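Local coordinates for protein PTHB1 (Homo sapiens, PDB 4YD8), which serves as a subunit of the BBSome, a complex required for ciliogenesis and thought to act as a coat sorting membrane proteins to the primary cilium, at residues I44-F49 / V350-D355; D195-V200 / Q212-A217; M315-Q320 / K325-L330. One frame throughout, in Å; residues are numbered along the deposited sequence. Where two conformers were deposited one is given.

Interaction 1: residues I44-F49 / V350-D355; sequences IIVGSF and VTLSDD
I44 and V46 meet V350 and L352 through methyl groups alone, and the evidence lies in two separate apolar pairs. In the first, I44 CD1 and V350 CG1 approach tip to tip at 4.1 Å. V350 directs CG1 at its partner because that branch is anti to the backbone N (chi1 179°), while I44 brings the outer end of its longer branch. In the second, V46 CG1 comes within 3.9 Å of L352 CD2, the two side chains running past each other at a slant. The backbones stand well apart, 8.3 Å between the CA atoms of I44 and V350 and 8.8 Å between those of V46 and L352, too far for strand pairing; all four residues are nevertheless buried, so the faces of two sheets are meeting here.

The side-chain hydrogen bonds lie beside the methyl pairs and join neither segment to the other. S353 OG donates to D355 OD1 at 2.6 Å, nearly in line with the carboxylate C-O bond, and the same hydroxyl is bonded to H357 N. In the other segment S48 OG is bonded to E22 OE1.

Around the methyl pairs, L29 and L31 of strand 29-32 pack against I44, and L358 of strand 357-362 bridges I44 and V350. Strands 43-47 and 348-353, each second in its four-stranded propeller blade, thus face each other across adjacent blades.

Interaction 2: residues D195-V200 / Q212-A217; sequences DSFLTV and QVLAFA
F197 and L214 form the tight half of this contact. L214 CD1 sits 3.3 Å from F197 CD2 and 3.8 Å from F197 CE2, near the ring plane, so the methyl abuts the edge of the phenyl instead of lying over its face. With CG of F197 anti to its carbonyl carbon (chi1 -65°), the ring leans past the side chain of L214 and exposes that edge to it. The ring also makes an edge-to-face contact with F147, and Y211 packs on it too. Both F197 and L214 are buried, and the side chain of F197 is about 7 Å from G145, a residue critical for protein stability.

The other half is loose and wetter. Here D195 and Q212 come no nearer than 4.4 Å, from D195 OD2 to Q212 CG, and Q212 is solvent-exposed. A water fills the polar gap: it donates to D195 OD2 at 2.9 Å and accepts from Q212 N at 3.0 Å, thereby satisfying a backbone N-H in the first turn of helix 211-216. The second carboxylate oxygen, D195 OD1, is held by Y190 OH and G148 N, which should fix the rotation of the group and present OD2 to the water. R177 hydrogen-bonds to L214 O and A215 O.

D195 has left-handed backbone angles (phi 42°, psi 59°), and with S196 it faces S191 as a G1 beta bulge, where the hairpin turns from strand 188-191 into strand 196-200 of a propeller blade; the short helix, inserted after strand 205-210, packs beside this hairpin.

Interaction 3: residues M315-Q320 / K325-L330; sequences MLHIYQ and KWATQL
I318 and W326 meet closely: I318 CD1 lies 3.3 Å from W326 CE3, approaching the indole obliquely, with I318 CG1 at 3.4 Å from the same atom. The indole is carried there by a CG anti to the backbone N (chi1 179°). An alanine at W326 would remove the ring and is likely to leave the outer methyl of I318 without its main partner on this strand. On the same side L316 CB touches L330 CD1 at 3.9 Å. On the other, H317 turns its ring edge to A327, CD2 to CB 3.5 Å.

These groups are positioned by an antiparallel ladder. L316 N and T328 O bond at 2.8 Å, and T328 N returns the bond to L316 O. I318 N reaches W326 O, whereas I318 O takes K325 N, so K325 and W326 share I318 in a classic beta bulge. Farther out, L308 of strand 306-311 backs L316 and I318, and T304 OG1 binds Q320 NE2.

Chemically, the backbone bonds set the register, while side-chain contacts on both faces join the third and fourth strands of a propeller blade.

All three contacts belong to the seven-bladed beta-propeller in the N-terminal part of BBS9. Interaction 1 closes a loop of 300 residues, inside which interactions 2 and 3 follow in series; it joins the blade that holds strand 43-47 to the last blade, whose strands 334-342, 348-353 and 357-362 are completed by N-terminal strand 8-17, a velcro closure of the ring. Interaction 3 lies within the preceding blade, its centre 20 Å from that of interaction 1, and the two touch where T351 CG2 meets L330 CD1 at 4.0 Å. Interaction 2 lies on the opposite side of the chain's centre from both, its centre 30 Å from that of interaction 1 and 35 Å from that of interaction 3.

Interaction 1: residues I44-F49 / V350-D355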
ATOM      1  N   ILE A  44       7.325  -8.423  -6.267  1.00 18.24           N
ATOM      2  CA  ILE A  44       6.347  -7.423  -6.687  1.00 18.75           C
ATOM      3  C   ILE A  44       5.036  -8.148  -6.964  1.00 20.91           C
ATOM      4  O   ILE A  44       5.003  -9.087  -7.770  1.00 22.67           O
ATOM      5  CB  ILE A  44       6.787  -6.673  -7.946  1.00 20.60           C
ATOM      6  CG1 ILE A  44       8.161  -6.028  -7.756  1.00 21.88           C
ATOM      7  CG2 ILE A  44       5.771  -5.612  -8.342  1.00 19.22           C
ATOM      8  CD1 ILE A  44       8.716  -5.502  -9.055  1.00 23.57           C
ATOM      9  N   ILE A  45       3.970  -7.732  -6.285  1.00 19.25           N
ATOM     10  CA  ILE A  45       2.649  -8.288  -6.549  1.00 18.44           C
ATOM     11  C   ILE A  45       1.777  -7.190  -7.119  1.00 19.12           C
ATOM     12  O   ILE A  45       1.663  -6.122  -6.517  1.00 20.72           O
ATOM     13  CB  ILE A  45       1.961  -8.850  -5.280  1.00 21.14           C
ATOM     14  CG1 ILE A  45       2.857  -9.887  -4.593  1.00 25.64           C
ATOM     15  CG2 ILE A  45       0.574  -9.433  -5.646  1.00 18.90           C
ATOM     16  CD1 ILE A  45       3.556  -9.376  -3.378  1.00 27.85           C
ATOM     17  N   VAL A  46       1.186  -7.441  -8.285  1.00 17.75           N
ATOM     18  CA  VAL A  46       0.304  -6.460  -8.899  1.00 19.42           C
ATOM     19  C   VAL A  46      -1.000  -7.102  -9.350  1.00 22.92           C
ATOM     20  O   VAL A  46      -0.985  -8.114 -10.058  1.00 23.49           O
ATOM     21  CB  VAL A  46       0.954  -5.763 -10.126  1.00 27.90           C
ATOM     22  CG1 VAL A  46      -0.003  -4.707 -10.699  1.00 26.68           C
ATOM     23  CG2 VAL A  46       2.262  -5.092  -9.746  1.00 30.66           C
ATOM     24  N   GLY A  47      -2.124  -6.513  -8.938  1.00 22.28           N
ATOM     25  CA  GLY A  47      -3.422  -6.946  -9.438  1.00 26.33           C
ATOM     26  C   GLY A  47      -3.978  -5.884 -10.372  1.00 25.40           C
ATOM     27  O   GLY A  47      -3.681  -4.702 -10.204  1.00 26.48           O
ATOM     28  N   SER A  48      -4.750  -6.285 -11.379  1.00 26.11           N
ATOM     29  CA  SER A  48      -5.309  -5.300 -12.299  1.00 26.63           C
ATOM     30  C   SER A  48      -6.835  -5.307 -12.290  1.00 26.56           C
ATOM     31  O   SER A  48      -7.465  -6.275 -11.853  1.00 27.46           O
ATOM     32  CB  SER A  48      -4.794  -5.527 -13.728  1.00 35.65           C
ATOM     33  OG  SER A  48      -5.523  -6.506 -14.432  1.00 39.05           O
ATOM     34  N   PHE A  49      -7.426  -4.223 -12.779  1.00 26.99           N
ATOM     35  CA  PHE A  49      -8.886  -4.146 -12.844  1.00 31.65           C
ATOM     36  C   PHE A  49      -9.391  -5.077 -13.964  1.00 33.73           C
ATOM     37  O   PHE A  49     -10.588  -5.254 -14.122  1.00 32.24           O
ATOM     38  CB  PHE A  49      -9.369  -2.717 -13.102  1.00 38.55           C
ATOM     39  CG  PHE A  49      -9.000  -1.720 -12.045  1.00 43.95           C
ATOM     40  CD1 PHE A  49      -8.589  -2.121 -10.787  1.00 40.93           C
ATOM     41  CD2 PHE A  49      -9.069  -0.355 -12.329  1.00 51.61           C
ATOM     42  CE1 PHE A  49      -8.263  -1.188  -9.824  1.00 45.90           C
ATOM     43  CE2 PHE A  49      -8.743   0.580 -11.379  1.00 51.09           C
ATOM     44  CZ  PHE A  49      -8.341   0.167 -10.125  1.00 49.77           C
ATOM     45  N   VAL A 350       9.958   0.954  -6.594  1.00 19.73           N
ATOM     46  CA  VAL A 350       9.099   0.333  -7.598  1.00 19.60           C
ATOM     47  C   VAL A 350       7.935   1.273  -7.884  1.00 24.71           C
ATOM     48  O   VAL A 350       7.240   1.689  -6.957  1.00 22.27           O
ATOM     49  CB  VAL A 350       8.553  -1.028  -7.140  1.00 22.80           C
ATOM     50  CG1 VAL A 350       7.637  -1.638  -8.220  1.00 21.90           C
ATOM     51  CG2 VAL A 350       9.711  -1.983  -6.766  1.00 20.03           C
ATOM     52  N   THR A 351       7.734   1.621  -9.152  1.00 23.01           N
ATOM     53  CA  THR A 351       6.579   2.447  -9.538  1.00 21.66           C
ATOM     54  C   THR A 351       5.629   1.722 -10.485  1.00 27.70           C
ATOM     55  O   THR A 351       6.058   0.935 -11.334  1.00 23.09           O
ATOM     56  CB  THR A 351       7.001   3.757 -10.239  1.00 26.33           C
ATOM     57  OG1 THR A 351       7.790   3.443 -11.399  1.00 27.22           O
ATOM     58  CG2 THR A 351       7.794   4.658  -9.299  1.00 24.16           C
ATOM     59  N   LEU A 352       4.339   2.025 -10.354  1.00 23.57           N
ATOM     60  CA  LEU A 352       3.308   1.492 -11.232  1.00 23.47           C
ATOM     61  C   LEU A 352       2.441   2.631 -11.767  1.00 23.73           C
ATOM     62  O   LEU A 352       1.958   3.464 -10.989  1.00 25.63           O
ATOM     63  CB  LEU A 352       2.433   0.481 -10.481  1.00 23.35           C
ATOM     64  CG  LEU A 352       1.229  -0.081 -11.247  1.00 24.23           C
ATOM     65  CD1 LEU A 352       1.679  -0.968 -12.411  1.00 22.04           C
ATOM     66  CD2 LEU A 352       0.340  -0.853 -10.297  1.00 20.48           C
ATOM     67  N   SER A 353       2.242   2.664 -13.083  1.00 22.35           N
ATOM     68  CA  SER A 353       1.381   3.679 -13.709  1.00 25.46           C
ATOM     69  C   SER A 353      -0.040   3.130 -13.895  1.00 28.00           C
ATOM     70  O   SER A 353      -0.269   1.923 -13.751  1.00 25.63           O
ATOM     71  CB  SER A 353       1.956   4.124 -15.056  1.00 26.35           C
ATOM     72  OG  SER A 353       1.827   3.098 -16.023  1.00 28.63           O
ATOM     73  N   ASP A 354      -1.002   3.987 -14.232  1.00 27.16           N
ATOM     74  CA  ASP A 354      -2.374   3.494 -14.288  1.00 32.17           C
ATOM     75  C   ASP A 354      -2.644   2.671 -15.544  1.00 30.73           C
ATOM     76  O   ASP A 354      -3.698   2.051 -15.660  1.00 33.67           O
ATOM     77  CB  ASP A 354      -3.400   4.639 -14.157  1.00 37.42           C
ATOM     78  CG  ASP A 354      -3.406   5.611 -15.333  1.00 42.58           C
ATOM     79  OD1 ASP A 354      -2.760   5.368 -16.372  1.00 44.07           O
ATOM     80  OD2 ASP A 354      -4.113   6.637 -15.211  1.00 45.24           O
ATOM     81  N   ASP A 355      -1.693   2.638 -16.474  1.00 27.98           N
ATOM     82  CA  ASP A 355      -1.863   1.783 -17.641  1.00 31.46           C
ATOM     83  C   ASP A 355      -0.855   0.629 -17.646  1.00 32.13           C
ATOM     84  O   ASP A 355      -0.662  -0.049 -18.657  1.00 31.59           O
ATOM     85  CB  ASP A 355      -1.771   2.609 -18.930  1.00 36.49           C
ATOM     86  CG  ASP A 355      -0.421   3.272 -19.108  1.00 44.35           C
ATOM     87  OD1 ASP A 355       0.369   3.322 -18.143  1.00 47.97           O
ATOM     88  OD2 ASP A 355      -0.154   3.755 -20.225  1.00 46.68           O
TER

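Interaction 2: residues D195-V200 / Q212-A217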
ATOM      1  N   ASP A 195      -4.444   1.493  18.247  1.00 31.04           N
ATOM      2  CA  ASP A 195      -5.455   0.481  17.914  1.00 29.18           C
ATOM      3  C   ASP A 195      -6.713   1.164  17.358  1.00 29.99           C
ATOM      4  O   ASP A 195      -7.807   1.039  17.913  1.00 30.66           O
ATOM      5  CB  ASP A 195      -5.764  -0.394  19.142  1.00 29.05           C
ATOM      6  CG  ASP A 195      -6.646  -1.604  18.811  1.00 32.57           C
ATOM      7  OD1 ASP A 195      -6.568  -2.145  17.688  1.00 32.89           O
ATOM      8  OD2 ASP A 195      -7.437  -2.012  19.684  1.00 37.66           O
ATOM      9  N   SER A 196      -6.530   1.909  16.266  1.00 27.86           N
ATOM     10  CA  SER A 196      -7.623   2.671  15.664  1.00 26.91           C
ATOM     11  C   SER A 196      -7.614   2.605  14.146  1.00 28.30           C
ATOM     12  O   SER A 196      -6.578   2.340  13.523  1.00 25.48           O
ATOM     13  CB  SER A 196      -7.570   4.144  16.098  1.00 28.21           C
ATOM     14  OG  SER A 196      -7.629   4.273  17.506  1.00 31.42           O
ATOM     15  N   PHE A 197      -8.781   2.858  13.558  1.00 28.03           N
ATOM     16  CA  PHE A 197      -8.913   3.004  12.116  1.00 25.54           C
ATOM     17  C   PHE A 197      -8.948   4.475  11.751  1.00 27.02           C
ATOM     18  O   PHE A 197      -9.656   5.261  12.381  1.00 26.47           O
ATOM     19  CB  PHE A 197     -10.180   2.320  11.594  1.00 26.12           C
ATOM     20  CG  PHE A 197     -10.175   0.828  11.760  1.00 28.22           C
ATOM     21  CD1 PHE A 197      -9.330   0.038  11.001  1.00 28.90           C
ATOM     22  CD2 PHE A 197     -11.016   0.219  12.667  1.00 34.87           C
ATOM     23  CE1 PHE A 197      -9.322  -1.340  11.153  1.00 27.46           C
ATOM     24  CE2 PHE A 197     -11.016  -1.166  12.822  1.00 34.76           C
ATOM     25  CZ  PHE A 197     -10.158  -1.937  12.063  1.00 28.13           C
ATOM     26  N   LEU A 198      -8.197   4.842  10.723  1.00 22.68           N
ATOM     27  CA  LEU A 198      -8.176   6.230  10.267  1.00 22.38           C
ATOM     28  C   LEU A 198      -8.764   6.327   8.869  1.00 30.14           C
ATOM     29  O   LEU A 198      -8.509   5.477   8.011  1.00 25.30           O
ATOM     30  CB  LEU A 198      -6.734   6.786  10.292  1.00 27.96           C
ATOM     31  CG  LEU A 198      -6.322   7.179  11.717  1.00 36.02           C
ATOM     32  CD1 LEU A 198      -5.927   5.978  12.585  1.00 33.87           C
ATOM     33  CD2 LEU A 198      -5.235   8.189  11.697  1.00 40.99           C
ATOM     34  N   THR A 199      -9.573   7.351   8.640  1.00 27.53           N
ATOM     35  CA  THR A 199     -10.038   7.611   7.298  1.00 24.01           C
ATOM     36  C   THR A 199     -10.170   9.118   7.104  1.00 27.95           C
ATOM     37  O   THR A 199      -9.904   9.888   8.028  1.00 26.70           O
ATOM     38  CB  THR A 199     -11.375   6.894   7.006  1.00 24.98           C
ATOM     39  OG1 THR A 199     -11.681   7.002   5.610  1.00 26.57           O
ATOM     40  CG2 THR A 199     -12.528   7.493   7.845  1.00 29.81           C
ATOM     41  N   VAL A 200     -10.505   9.538   5.888  1.00 23.00           N
ATOM     42  CA  VAL A 200     -10.824  10.944   5.641  1.00 25.37           C
ATOM     43  C   VAL A 200     -12.165  11.031   4.922  1.00 30.48           C
ATOM     44  O   VAL A 200     -12.365  10.383   3.896  1.00 30.51           O
ATOM     45  CB  VAL A 200      -9.770  11.657   4.801  1.00 23.27           C
ATOM     46  CG1 VAL A 200      -9.999  13.176   4.852  1.00 24.04           C
ATOM     47  CG2 VAL A 200      -8.343  11.291   5.280  1.00 22.48           C
ATOM     48  N   GLN A 212     -11.996  -0.974  19.680  1.00 34.99           N
ATOM     49  CA  GLN A 212     -12.912  -1.531  20.678  1.00 38.44           C
ATOM     50  C   GLN A 212     -14.236  -0.778  20.705  1.00 43.52           C
ATOM     51  O   GLN A 212     -15.283  -1.379  20.936  1.00 46.55           O
ATOM     52  CB  GLN A 212     -12.275  -1.538  22.069  1.00 47.09           C
ATOM     53  CG  GLN A 212     -11.041  -2.445  22.181  1.00 57.24           C
ATOM     54  CD  GLN A 212     -11.344  -3.930  21.962  1.00 62.94           C
ATOM     55  OE1 GLN A 212     -12.498  -4.366  22.014  1.00 65.98           O
ATOM     56  NE2 GLN A 212     -10.297  -4.712  21.719  1.00 59.57           N
ATOM     57  N   VAL A 213     -14.194   0.527  20.446  1.00 40.22           N
ATOM     58  CA  VAL A 213     -15.417   1.309  20.335  1.00 44.67           C
ATOM     59  C   VAL A 213     -16.234   0.805  19.149  1.00 45.45           C
ATOM     60  O   VAL A 213     -17.443   0.629  19.251  1.00 47.28           O
ATOM     61  CB  VAL A 213     -15.122   2.814  20.183  1.00 45.71           C
ATOM     62  CG1 VAL A 213     -16.364   3.567  19.723  1.00 45.58           C
ATOM     63  CG2 VAL A 213     -14.609   3.374  21.491  1.00 43.57           C
ATOM     64  N   LEU A 214     -15.567   0.552  18.029  1.00 41.03           N
ATOM     65  CA  LEU A 214     -16.214  -0.080  16.880  1.00 38.06           C
ATOM     66  C   LEU A 214     -16.803  -1.433  17.240  1.00 40.41           C
ATOM     67  O   LEU A 214     -17.970  -1.701  16.969  1.00 45.38           O
ATOM     68  CB  LEU A 214     -15.217  -0.251  15.729  1.00 38.60           C
ATOM     69  CG  LEU A 214     -15.205   0.919  14.755  1.00 50.80           C
ATOM     70  CD1 LEU A 214     -13.894   0.966  14.022  1.00 51.97           C
ATOM     71  CD2 LEU A 214     -16.341   0.763  13.772  1.00 56.99           C
ATOM     72  N   ALA A 215     -15.979  -2.278  17.853  1.00 39.82           N
ATOM     73  CA  ALA A 215     -16.382  -3.627  18.219  1.00 41.69           C
ATOM     74  C   ALA A 215     -17.607  -3.606  19.124  1.00 52.35           C
ATOM     75  O   ALA A 215     -18.527  -4.407  18.950  1.00 52.96           O
ATOM     76  CB  ALA A 215     -15.243  -4.349  18.898  1.00 41.27           C
ATOM     77  N   PHE A 216     -17.629  -2.679  20.078  1.00 47.29           N
ATOM     78  CA  PHE A 216     -18.683  -2.684  21.095  1.00 54.04           C
ATOM     79  C   PHE A 216     -19.852  -1.755  20.768  1.00 49.88           C
ATOM     80  O   PHE A 216     -20.823  -1.717  21.514  1.00 50.27           O
ATOM     81  CB  PHE A 216     -18.094  -2.303  22.453  1.00 20.00           C
ATOM     82  N   ALA A 217     -19.765  -1.016  19.664  1.00 50.64           N
ATOM     83  CA  ALA A 217     -20.874  -0.169  19.217  1.00 54.79           C
ATOM     84  C   ALA A 217     -21.869  -0.994  18.422  1.00 58.64           C
ATOM     85  O   ALA A 217     -22.136  -0.718  17.250  1.00 59.17           O
ATOM     86  CB  ALA A 217     -20.375   1.006  18.379  1.00 47.41           C
TER
HETATM   87  O   HOH W   1      -9.346  -0.094  20.690  1.00 40.84           O

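Interaction 3: residues M315-Q320 / K325-L330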
HETATM    1  N   MSE A 315       7.078  13.709 -12.284  1.00 39.30           N
HETATM    2  CA  MSE A 315       8.187  13.895 -11.355  0.62 35.83           C
HETATM    3  C   MSE A 315       7.995  13.054 -10.101  1.00 35.30           C
HETATM    4  O   MSE A 315       6.870  12.877  -9.622  1.00 33.13           O
HETATM    5  CB  MSE A 315       8.335  15.369 -10.974  0.62 37.81           C
HETATM    6  CG  MSE A 315       8.647  16.293 -12.138  0.62 42.51           C
HETATM    7 SE   MSE A 315      10.323  15.859 -13.031  0.62 40.85          SE
HETATM    8  CE  MSE A 315      11.541  16.005 -11.522  0.62 36.01           C
ATOM      9  N   LEU A 316       9.095  12.527  -9.581  1.00 24.30           N
ATOM     10  CA  LEU A 316       9.068  11.811  -8.322  1.00 23.82           C
ATOM     11  C   LEU A 316       9.989  12.551  -7.349  1.00 29.44           C
ATOM     12  O   LEU A 316      11.162  12.764  -7.654  1.00 33.23           O
ATOM     13  CB  LEU A 316       9.510  10.361  -8.521  1.00 27.72           C
ATOM     14  CG  LEU A 316       9.503   9.446  -7.298  1.00 27.66           C
ATOM     15  CD1 LEU A 316       8.071   9.257  -6.767  1.00 26.06           C
ATOM     16  CD2 LEU A 316      10.134   8.095  -7.647  1.00 28.16           C
ATOM     17  N   HIS A 317       9.458  12.941  -6.190  1.00 25.54           N
ATOM     18  CA  HIS A 317      10.197  13.756  -5.225  1.00 29.65           C
ATOM     19  C   HIS A 317      10.446  13.016  -3.927  1.00 26.37           C
ATOM     20  O   HIS A 317       9.636  12.201  -3.521  1.00 26.66           O
ATOM     21  CB  HIS A 317       9.441  15.045  -4.902  1.00 29.74           C
ATOM     22  CG  HIS A 317       9.273  15.955  -6.074  1.00 39.70           C
ATOM     23  ND1 HIS A 317       8.036  16.313  -6.564  1.00 48.90           N
ATOM     24  CD2 HIS A 317      10.183  16.569  -6.863  1.00 45.00           C
ATOM     25  CE1 HIS A 317       8.192  17.118  -7.597  1.00 48.55           C
ATOM     26  NE2 HIS A 317       9.487  17.290  -7.800  1.00 45.93           N
ATOM     27  N   ILE A 318      11.569  13.310  -3.284  1.00 23.06           N
ATOM     28  CA  ILE A 318      11.814  12.837  -1.930  1.00 23.27           C
ATOM     29  C   ILE A 318      11.975  14.014  -0.999  1.00 22.77           C
ATOM     30  O   ILE A 318      12.815  14.865  -1.230  1.00 23.93           O
ATOM     31  CB  ILE A 318      13.076  11.973  -1.822  1.00 29.45           C
ATOM     32  CG1 ILE A 318      12.850  10.620  -2.472  1.00 27.80           C
ATOM     33  CG2 ILE A 318      13.435  11.757  -0.358  1.00 31.00           C
ATOM     34  CD1 ILE A 318      14.123   9.745  -2.478  1.00 28.66           C
ATOM     35  N   TYR A 319      11.139  14.053   0.033  1.00 22.17           N
ATOM     36  CA  TYR A 319      11.215  15.049   1.096  1.00 23.38           C
ATOM     37  C   TYR A 319      11.762  14.437   2.375  1.00 25.51           C
ATOM     38  O   TYR A 319      11.388  13.331   2.742  1.00 25.94           O
ATOM     39  CB  TYR A 319       9.815  15.637   1.371  1.00 22.08           C
ATOM     40  CG  TYR A 319       9.273  16.363   0.182  1.00 26.02           C
ATOM     41  CD1 TYR A 319       8.539  15.692  -0.794  1.00 22.96           C
ATOM     42  CD2 TYR A 319       9.514  17.719   0.011  1.00 30.45           C
ATOM     43  CE1 TYR A 319       8.049  16.366  -1.901  1.00 25.39           C
ATOM     44  CE2 TYR A 319       9.031  18.394  -1.090  1.00 34.15           C
ATOM     45  CZ  TYR A 319       8.297  17.714  -2.039  1.00 36.32           C
ATOM     46  OH  TYR A 319       7.819  18.388  -3.135  1.00 44.47           O
ATOM     47  N   GLN A 320      12.662  15.154   3.036  1.00 24.96           N
ATOM     48  CA  GLN A 320      12.966  14.880   4.428  1.00 26.05           C
ATOM     49  C   GLN A 320      12.182  15.893   5.243  1.00 26.97           C
ATOM     50  O   GLN A 320      12.465  17.091   5.173  1.00 27.14           O
ATOM     51  CB  GLN A 320      14.467  14.992   4.718  1.00 26.77           C
ATOM     52  CG  GLN A 320      14.816  14.612   6.160  1.00 30.72           C
ATOM     53  CD  GLN A 320      16.320  14.597   6.418  1.00 43.11           C
ATOM     54  OE1 GLN A 320      17.095  15.169   5.659  1.00 46.19           O
ATOM     55  NE2 GLN A 320      16.731  13.933   7.486  1.00 45.92           N
ATOM     56  N   LYS A 325      14.697  16.937  -1.155  1.00 32.75           N
ATOM     57  CA  LYS A 325      16.080  16.449  -1.120  1.00 37.19           C
ATOM     58  C   LYS A 325      16.543  15.881  -2.460  1.00 36.72           C
ATOM     59  O   LYS A 325      17.744  15.796  -2.728  1.00 35.35           O
ATOM     60  CB  LYS A 325      16.228  15.372  -0.037  1.00 36.30           C
ATOM     61  CG  LYS A 325      16.124  15.888   1.384  1.00 32.29           C
ATOM     62  CD  LYS A 325      17.284  16.822   1.707  1.00 39.07           C
ATOM     63  CE  LYS A 325      17.198  17.339   3.138  1.00 43.03           C
ATOM     64  NZ  LYS A 325      18.299  18.315   3.433  1.00 48.62           N
ATOM     65  N   TRP A 326      15.593  15.477  -3.294  1.00 31.63           N
ATOM     66  CA  TRP A 326      15.906  14.714  -4.502  1.00 37.85           C
ATOM     67  C   TRP A 326      14.717  14.693  -5.426  1.00 32.77           C
ATOM     68  O   TRP A 326      13.581  14.673  -4.962  1.00 29.47           O
ATOM     69  CB  TRP A 326      16.295  13.296  -4.114  1.00 39.78           C
ATOM     70  CG  TRP A 326      16.641  12.333  -5.208  1.00 48.77           C
ATOM     71  CD1 TRP A 326      17.846  12.204  -5.843  1.00 56.38           C
ATOM     72  CD2 TRP A 326      15.801  11.291  -5.728  1.00 51.84           C
ATOM     73  NE1 TRP A 326      17.792  11.167  -6.745  1.00 55.34           N
ATOM     74  CE2 TRP A 326      16.556  10.589  -6.688  1.00 55.14           C
ATOM     75  CE3 TRP A 326      14.480  10.905  -5.495  1.00 50.94           C
ATOM     76  CZ2 TRP A 326      16.035   9.500  -7.387  1.00 54.41           C
ATOM     77  CZ3 TRP A 326      13.964   9.831  -6.199  1.00 55.84           C
ATOM     78  CH2 TRP A 326      14.739   9.148  -7.142  1.00 51.67           C
ATOM     79  N   ALA A 327      14.980  14.695  -6.726  1.00 31.03           N
ATOM     80  CA  ALA A 327      13.913  14.679  -7.715  1.00 32.78           C
ATOM     81  C   ALA A 327      14.336  13.948  -8.978  1.00 38.29           C
ATOM     82  O   ALA A 327      15.455  14.133  -9.459  1.00 35.70           O
ATOM     83  CB  ALA A 327      13.484  16.119  -8.059  1.00 35.89           C
ATOM     84  N   THR A 328      13.434  13.133  -9.514  1.00 34.64           N
ATOM     85  CA  THR A 328      13.669  12.415 -10.756  0.52 38.36           C
ATOM     86  C   THR A 328      12.458  12.474 -11.678  1.00 38.62           C
ATOM     87  O   THR A 328      11.321  12.492 -11.203  1.00 35.20           O
ATOM     88  CB  THR A 328      14.010  10.956 -10.460  0.52 42.87           C
ATOM     89  OG1 THR A 328      15.158  10.922  -9.615  0.52 47.67           O
ATOM     90  CG2 THR A 328      14.311  10.196 -11.722  0.52 39.71           C
ATOM     91  N   GLN A 329      12.712  12.471 -12.982  1.00 36.83           N
ATOM     92  CA  GLN A 329      11.654  12.375 -13.962  1.00 44.93           C
ATOM     93  C   GLN A 329      11.391  10.907 -14.218  1.00 41.42           C
ATOM     94  O   GLN A 329      12.323  10.131 -14.422  1.00 42.75           O
ATOM     95  CB  GLN A 329      12.031  13.090 -15.260  1.00 54.60           C
ATOM     96  CG  GLN A 329      10.893  13.190 -16.273  1.00 64.87           C
ATOM     97  CD  GLN A 329      11.265  14.026 -17.490  1.00 77.86           C
ATOM     98  OE1 GLN A 329      12.421  14.421 -17.656  1.00 83.23           O
ATOM     99  NE2 GLN A 329      10.284  14.303 -18.344  1.00 80.53           N
ATOM    100  N   LEU A 330      10.119  10.527 -14.177  1.00 34.36           N
ATOM    101  CA  LEU A 330       9.705   9.185 -14.541  1.00 34.92           C
ATOM    102  C   LEU A 330       9.138   9.218 -15.955  1.00 37.33           C
ATOM    103  O   LEU A 330       8.633  10.251 -16.390  1.00 36.99           O
ATOM    104  CB  LEU A 330       8.655   8.651 -13.561  1.00 36.99           C
ATOM    105  CG  LEU A 330       8.975   8.713 -12.067  1.00 37.41           C
ATOM    106  CD1 LEU A 330       7.836   8.086 -11.261  1.00 31.41           C
ATOM    107  CD2 LEU A 330      10.296   8.035 -11.753  1.00 41.18           C
TER